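TcpB (Brucella melitensis, PDB 4LQC) is a bacterial protein with a TIR domain, a compact fold in which helices surround a central parallel beta-sheet. Local coordinates at residues L67-F72 with Y104-R109. The protein carries 2 engineered substitutions. Numbering follows the deposited sequence.
Sequences LSEHFF and YDEVRR
In the TIR fold, two short helices that follow neighbouring strands of the central parallel sheet, helix 69-72 after strand 60-68 and helix 104-108 after strand 95-100, meet here through Phe72 with Val107 and Glu69 with Glu106. Both methyls of Val107 come obliquely to the outer end of the Phe72 ring, from the same side of its plane: CG2 lies 3.7 Å from Phe72 CE2, and CG1 3.9 Å from Phe72 CZ. CG of Phe72 is anti to its carbonyl carbon (chi1 -66°), which carries the ring toward helix 104-108. Phe110 stacks on the same ring, while Trp99 and Ala115 pack on Val107, so the contact continues the hydrophobic interior.

The polar half lies nearer the surface. Glu106, extended with CG anti to its backbone N (chi1 -179°), reaches across so that OE2 comes 3.2 Å from Glu69 CG and 3.6 Å from Glu69 CB. The acid thus rests against the aliphatic stem of Glu69, the two side chains crossing at about a right angle with their carboxylate planes 79° apart. Glu69 OE2 and Glu106 OE2 are 4.6 Å apart. Lys101 of the second subunit forms a salt bridge with Glu106 OE1 and a long, weak ion pair with Glu69 OE1.

Helix 69-72 is capped at its start by Ser68, whose OG accepts from Phe71 N at 3.3 Å. The chemistry thus divides the interface: methyl-to-ring packing joins the helices inside, while toward the surface two acids cross close together, their repulsion probably eased by a lysine across the dimer interface.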
ATOM      1  N   LEU B  67      -4.891   7.961  -4.165  1.00 31.05           N
ATOM      2  CA  LEU B  67      -3.776   8.360  -3.315  1.00 30.61           C
ATOM      3  C   LEU B  67      -2.578   7.426  -3.414  1.00 31.07           C
ATOM      4  O   LEU B  67      -2.509   6.429  -2.711  1.00 32.53           O
ATOM      5  CB  LEU B  67      -4.232   8.383  -1.866  1.00 32.18           C
ATOM      6  CG  LEU B  67      -5.268   9.447  -1.504  1.00 32.64           C
ATOM      7  CD1 LEU B  67      -5.395   9.486   0.025  1.00 34.67           C
ATOM      8  CD2 LEU B  67      -4.835  10.792  -2.050  1.00 30.45           C
ATOM      9  N   SER B  68      -1.628   7.759  -4.278  1.00 35.49           N
ATOM     10  CA  SER B  68      -0.473   6.913  -4.490  1.00 33.77           C
ATOM     11  C   SER B  68       0.777   7.737  -4.364  1.00 33.54           C
ATOM     12  O   SER B  68       0.714   8.950  -4.230  1.00 41.99           O
ATOM     13  CB  SER B  68      -0.500   6.299  -5.885  1.00 34.26           C
ATOM     14  OG  SER B  68      -0.208   7.276  -6.876  1.00 35.48           O
ATOM     15  N   GLU B  69       1.921   7.066  -4.425  1.00 39.03           N
ATOM     16  CA  GLU B  69       3.213   7.733  -4.388  1.00 39.10           C
ATOM     17  C   GLU B  69       3.303   8.807  -5.482  1.00 36.94           C
ATOM     18  O   GLU B  69       3.751   9.929  -5.238  1.00 38.15           O
ATOM     19  CB  GLU B  69       4.322   6.691  -4.548  1.00 42.04           C
ATOM     20  CG  GLU B  69       5.690   7.167  -4.117  1.00 43.99           C
ATOM     21  CD  GLU B  69       6.790   6.213  -4.535  1.00 47.96           C
ATOM     22  OE1 GLU B  69       6.473   5.160  -5.128  1.00 52.94           O
ATOM     23  OE2 GLU B  69       7.977   6.517  -4.270  1.00 57.12           O
ATOM     24  N   HIS B  70       2.840   8.481  -6.683  1.00 39.64           N
ATOM     25  CA  HIS B  70       2.898   9.437  -7.794  1.00 38.00           C
ATOM     26  C   HIS B  70       1.932  10.587  -7.597  1.00 36.19           C
ATOM     27  O   HIS B  70       2.129  11.679  -8.139  1.00 39.00           O
ATOM     28  CB  HIS B  70       2.616   8.721  -9.105  1.00 43.02           C
ATOM     29  CG  HIS B  70       3.415   7.474  -9.265  1.00 44.15           C
ATOM     30  ND1 HIS B  70       4.760   7.490  -9.574  1.00 45.65           N
ATOM     31  CD2 HIS B  70       3.077   6.172  -9.118  1.00 44.05           C
ATOM     32  CE1 HIS B  70       5.211   6.250  -9.622  1.00 44.02           C
ATOM     33  NE2 HIS B  70       4.208   5.432  -9.350  1.00 47.49           N
ATOM     34  N   PHE B  71       0.886  10.350  -6.817  1.00 37.38           N
ATOM     35  CA  PHE B  71      -0.019  11.429  -6.484  1.00 34.46           C
ATOM     36  C   PHE B  71       0.708  12.433  -5.593  1.00 36.62           C
ATOM     37  O   PHE B  71       0.848  13.604  -5.942  1.00 35.17           O
ATOM     38  CB  PHE B  71      -1.275  10.909  -5.795  1.00 32.17           C
ATOM     39  CG  PHE B  71      -2.246  12.003  -5.427  1.00 37.54           C
ATOM     40  CD1 PHE B  71      -3.101  12.527  -6.380  1.00 34.02           C
ATOM     41  CD2 PHE B  71      -2.294  12.514  -4.131  1.00 31.86           C
ATOM     42  CE1 PHE B  71      -3.987  13.548  -6.058  1.00 35.74           C
ATOM     43  CE2 PHE B  71      -3.183  13.509  -3.813  1.00 36.83           C
ATOM     44  CZ  PHE B  71      -4.037  14.032  -4.786  1.00 32.70           C
ATOM     45  N   PHE B  72       1.193  11.974  -4.449  1.00 36.64           N
ATOM     46  CA  PHE B  72       1.824  12.891  -3.500  1.00 34.46           C
ATOM     47  C   PHE B  72       3.104  13.513  -4.056  1.00 37.66           C
ATOM     48  O   PHE B  72       3.459  14.628  -3.677  1.00 41.34           O
ATOM     49  CB  PHE B  72       2.129  12.194  -2.185  1.00 30.20           C
ATOM     50  CG  PHE B  72       0.911  11.772  -1.423  1.00 32.49           C
ATOM     51  CD1 PHE B  72       0.025  12.709  -0.932  1.00 28.67           C
ATOM     52  CD2 PHE B  72       0.675  10.428  -1.161  1.00 35.13           C
ATOM     53  CE1 PHE B  72      -1.097  12.320  -0.215  1.00 30.48           C
ATOM     54  CE2 PHE B  72      -0.437  10.030  -0.439  1.00 33.69           C
ATOM     55  CZ  PHE B  72      -1.328  10.977   0.028  1.00 33.21           C
ATOM     56  N   TYR B 104       1.008   4.126   5.583  1.00 31.83           N
ATOM     57  CA  TYR B 104       0.428   5.122   6.461  1.00 33.36           C
ATOM     58  C   TYR B 104       1.400   6.281   6.698  1.00 36.52           C
ATOM     59  O   TYR B 104       1.012   7.454   6.631  1.00 36.08           O
ATOM     60  CB  TYR B 104       0.003   4.486   7.782  1.00 35.37           C
ATOM     61  CG  TYR B 104      -0.410   5.494   8.824  1.00 39.00           C
ATOM     62  CD1 TYR B 104       0.540   6.133   9.627  1.00 36.93           C
ATOM     63  CD2 TYR B 104      -1.745   5.812   9.007  1.00 38.78           C
ATOM     64  CE1 TYR B 104       0.166   7.068  10.564  1.00 40.30           C
ATOM     65  CE2 TYR B 104      -2.128   6.746   9.948  1.00 42.42           C
ATOM     66  CZ  TYR B 104      -1.172   7.365  10.725  1.00 44.64           C
ATOM     67  OH  TYR B 104      -1.560   8.289  11.664  1.00 45.49           O
ATOM     68  N   ASP B 105       2.658   5.961   6.991  1.00 37.86           N
ATOM     69  CA  ASP B 105       3.641   7.003   7.306  1.00 38.07           C
ATOM     70  C   ASP B 105       3.830   7.921   6.118  1.00 37.92           C
ATOM     71  O   ASP B 105       4.028   9.125   6.257  1.00 40.88           O
ATOM     72  CB  ASP B 105       4.986   6.383   7.686  1.00 40.97           C
ATOM     73  CG  ASP B 105       4.965   5.749   9.054  1.00 37.56           C
ATOM     74  OD1 ASP B 105       4.675   6.438  10.047  1.00 45.85           O
ATOM     75  OD2 ASP B 105       5.222   4.549   9.139  1.00 46.19           O
ATOM     76  N   GLU B 106       3.764   7.342   4.935  1.00 38.33           N
ATOM     77  CA  GLU B 106       4.012   8.095   3.725  1.00 35.25           C
ATOM     78  C   GLU B 106       2.886   9.109   3.519  1.00 38.97           C
ATOM     79  O   GLU B 106       3.127  10.228   3.046  1.00 36.26           O
ATOM     80  CB  GLU B 106       4.102   7.130   2.559  1.00 35.64           C
ATOM     81  CG  GLU B 106       4.379   7.748   1.243  1.00 40.78           C
ATOM     82  CD  GLU B 106       4.497   6.701   0.159  1.00 44.27           C
ATOM     83  OE1 GLU B 106       4.265   5.506   0.452  1.00 39.09           O
ATOM     84  OE2 GLU B 106       4.825   7.075  -0.990  1.00 52.55           O
ATOM     85  N   VAL B 107       1.664   8.731   3.893  1.00 34.37           N
ATOM     86  CA  VAL B 107       0.522   9.618   3.718  1.00 31.99           C
ATOM     87  C   VAL B 107       0.503  10.691   4.809  1.00 38.58           C
ATOM     88  O   VAL B 107       0.164  11.858   4.551  1.00 36.88           O
ATOM     89  CB  VAL B 107      -0.810   8.831   3.712  1.00 32.62           C
ATOM     90  CG1 VAL B 107      -2.001   9.786   3.663  1.00 27.20           C
ATOM     91  CG2 VAL B 107      -0.852   7.841   2.523  1.00 29.33           C
ATOM     92  N   ARG B 108       0.876  10.298   6.027  1.00 35.90           N
ATOM     93  CA  ARG B 108       0.927  11.242   7.145  1.00 41.09           C
ATOM     94  C   ARG B 108       2.014  12.280   6.917  1.00 32.77           C
ATOM     95  O   ARG B 108       1.906  13.403   7.372  1.00 40.07           O
ATOM     96  CB  ARG B 108       1.162  10.527   8.484  1.00 42.61           C
ATOM     97  CG  ARG B 108       1.206  11.490   9.655  1.00 49.26           C
ATOM     98  CD  ARG B 108       1.369  10.797  10.964  1.00 51.44           C
ATOM     99  NE  ARG B 108       2.678  10.163  11.084  1.00 70.12           N
ATOM    100  CZ  ARG B 108       3.769  10.783  11.534  1.00 74.77           C
ATOM    101  NH1 ARG B 108       3.698  12.066  11.896  1.00 61.23           N
ATOM    102  NH2 ARG B 108       4.927  10.120  11.624  1.00 66.29           N
ATOM    103  N   ARG B 109       3.059  11.904   6.194  1.00 37.43           N
ATOM    104  CA  ARG B 109       4.110  12.855   5.851  1.00 38.10           C
ATOM    105  C   ARG B 109       3.560  13.989   4.995  1.00 39.91           C
ATOM    106  O   ARG B 109       4.085  15.091   5.032  1.00 42.06           O
ATOM    107  CB  ARG B 109       5.246  12.174   5.094  1.00 41.98           C
ATOM    108  CG  ARG B 109       6.584  12.901   5.196  1.00 51.80           C
ATOM    109  CD  ARG B 109       7.715  12.100   4.530  1.00 56.10           C
ATOM    110  NE  ARG B 109       7.482  10.656   4.601  1.00 59.35           N
ATOM    111  CZ  ARG B 109       8.080   9.824   5.451  1.00 59.40           C
ATOM    112  NH1 ARG B 109       8.987  10.274   6.321  1.00 60.06           N
ATOM    113  NH2 ARG B 109       7.782   8.529   5.410  1.00 61.51           N
TER